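Local coordinates for protein transcription regulator (Haloarcula marismortui ATCC 43049, PDB 3CRJ) that probably binds cis-regulatory DNA through a helix-turn-helix motif and controls transcription as a repressor of the TetR family, at residues H78-E81 against A87-N90. Numbering follows the deposited sequence.
Sequences HDVE and ARLN
Arg88, in the first turn of helix 85-97, reaches back to Val80 in the loop that joins this helix to helix 58-78, a contact within the connection between two helices of this all-helical TetR-family protein. The link is a single hydrogen bond from Arg88 NH1 to Val80 O, 3.0 Å long and bent, with an N-H...O angle of 138°. NH1 stands above the carbonyl plane of Val80, about 45° out of it, while the oxygen itself is tilted from the plane of the guanidinium. With CG anti to the backbone N (chi1 -158°) and the chain extended as far as NE, the arginine carries NH1 to Val80 O, although Arg88 CA and Val80 CA are 7.8 Å apart. NH1 has its strongest polar partner in Thr82 O, so one nitrogen serves two loop carbonyls, while the backbone carbon of Glu81 lies at the guanidinium edge. Beyond the bond, the side chains barely meet: Val80 CG2, placed anti to its own backbone N, comes within 4.1 Å of Arg88 NH1. With a leucine in place of this arginine, the carbonyls of Val80 and Thr82 would probably lose the donor they share. Just before the helix, Asp84 OD1 accepts a hydrogen bond from Ala87 N. Around this surface contact, Val80 packs on Leu91 and Leu92 further along helix 85-97, whereas Arg88 rests on Val141 of helix 121-148, and the neighbouring Leu89 is buried between that helix and helix 181-198.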
loop_
_atom_site.group_PDB
_atom_site.type_symbol
_atom_site.label_atom_id
_atom_site.label_comp_id
_atom_site.label_asym_id
_atom_site.label_seq_id
_atom_site.Cartn_x
_atom_site.Cartn_y
_atom_site.Cartn_z
ATOM N N HIS A 78 -14.953 4.028 -19.721
ATOM C CA HIS A 78 -16.024 4.378 -20.658
ATOM C C HIS A 78 -15.879 3.573 -21.946
ATOM O O HIS A 78 -16.825 3.453 -22.705
ATOM C CB HIS A 78 -16.041 5.878 -20.996
ATOM C CG HIS A 78 -16.443 6.767 -19.858
ATOM N ND1 HIS A 78 -17.090 6.298 -18.729
ATOM C CD2 HIS A 78 -16.314 8.108 -19.689
ATOM C CE1 HIS A 78 -17.328 7.310 -17.909
ATOM N NE2 HIS A 78 -16.870 8.419 -18.469
ATOM N N ASP A 79 -14.684 3.034 -22.186
ATOM C CA ASP A 79 -14.436 2.192 -23.353
ATOM C C ASP A 79 -15.120 0.859 -23.208
ATOM O O ASP A 79 -15.546 0.276 -24.200
ATOM C CB ASP A 79 -12.941 1.946 -23.570
ATOM C CG ASP A 79 -12.292 2.992 -24.455
ATOM O OD1 ASP A 79 -13.005 3.860 -25.020
ATOM O OD2 ASP A 79 -11.047 2.940 -24.577
ATOM N N VAL A 80 -15.210 0.362 -21.978
ATOM C CA VAL A 80 -15.920 -0.900 -21.747
ATOM C C VAL A 80 -17.449 -0.697 -21.614
ATOM O O VAL A 80 -17.961 -0.282 -20.570
ATOM C CB VAL A 80 -15.274 -1.748 -20.594
ATOM C CG1 VAL A 80 -14.909 -0.889 -19.408
ATOM C CG2 VAL A 80 -16.171 -2.928 -20.197
ATOM N N GLU A 81 -18.170 -0.970 -22.693
ATOM C CA GLU A 81 -19.629 -0.888 -22.643
ATOM C C GLU A 81 -20.318 -2.224 -22.311
ATOM O O GLU A 81 -21.546 -2.309 -22.320
ATOM C CB GLU A 81 -20.200 -0.267 -23.934
ATOM C CG GLU A 81 -20.559 1.219 -23.791
ATOM C CD GLU A 81 -21.245 1.819 -25.021
ATOM O OE1 GLU A 81 -20.901 2.975 -25.371
ATOM O OE2 GLU A 81 -22.127 1.150 -25.627
ATOM N N ALA A 87 -18.654 -10.689 -17.196
ATOM C CA ALA A 87 -17.628 -10.167 -18.118
ATOM C C ALA A 87 -17.120 -8.781 -17.721
ATOM O O ALA A 87 -15.971 -8.427 -17.991
ATOM C CB ALA A 87 -18.118 -10.167 -19.538
ATOM N N ARG A 88 -17.977 -8.011 -17.064
ATOM C CA ARG A 88 -17.655 -6.635 -16.758
ATOM C C ARG A 88 -16.786 -6.537 -15.521
ATOM O O ARG A 88 -15.864 -5.702 -15.460
ATOM C CB ARG A 88 -18.929 -5.815 -16.577
ATOM C CG ARG A 88 -18.705 -4.330 -16.795
ATOM C CD ARG A 88 -19.827 -3.443 -16.240
ATOM N NE ARG A 88 -19.366 -2.058 -16.157
ATOM C CZ ARG A 88 -19.261 -1.237 -17.196
ATOM N NH1 ARG A 88 -19.610 -1.640 -18.423
ATOM N NH2 ARG A 88 -18.810 -0.000 -16.998
ATOM N N LEU A 89 -17.082 -7.377 -14.533
ATOM C CA LEU A 89 -16.264 -7.423 -13.348
ATOM C C LEU A 89 -14.864 -7.715 -13.825
ATOM O O LEU A 89 -13.926 -6.917 -13.604
ATOM C CB LEU A 89 -16.738 -8.490 -12.359
ATOM C CG LEU A 89 -16.098 -8.425 -10.962
ATOM C CD1 LEU A 89 -16.011 -6.991 -10.355
ATOM C CD2 LEU A 89 -16.787 -9.336 -10.007
ATOM N N ASN A 90 -14.722 -8.825 -14.541
ATOM C CA ASN A 90 -13.400 -9.234 -15.001
ATOM C C ASN A 90 -12.631 -8.128 -15.707
ATOM O O ASN A 90 -11.471 -7.870 -15.389
ATOM C CB ASN A 90 -13.483 -10.497 -15.858
ATOM C CG ASN A 90 -13.610 -11.739 -15.019
ATOM O OD1 ASN A 90 -12.907 -11.892 -14.031
ATOM N ND2 ASN A 90 -14.512 -12.624 -15.398
#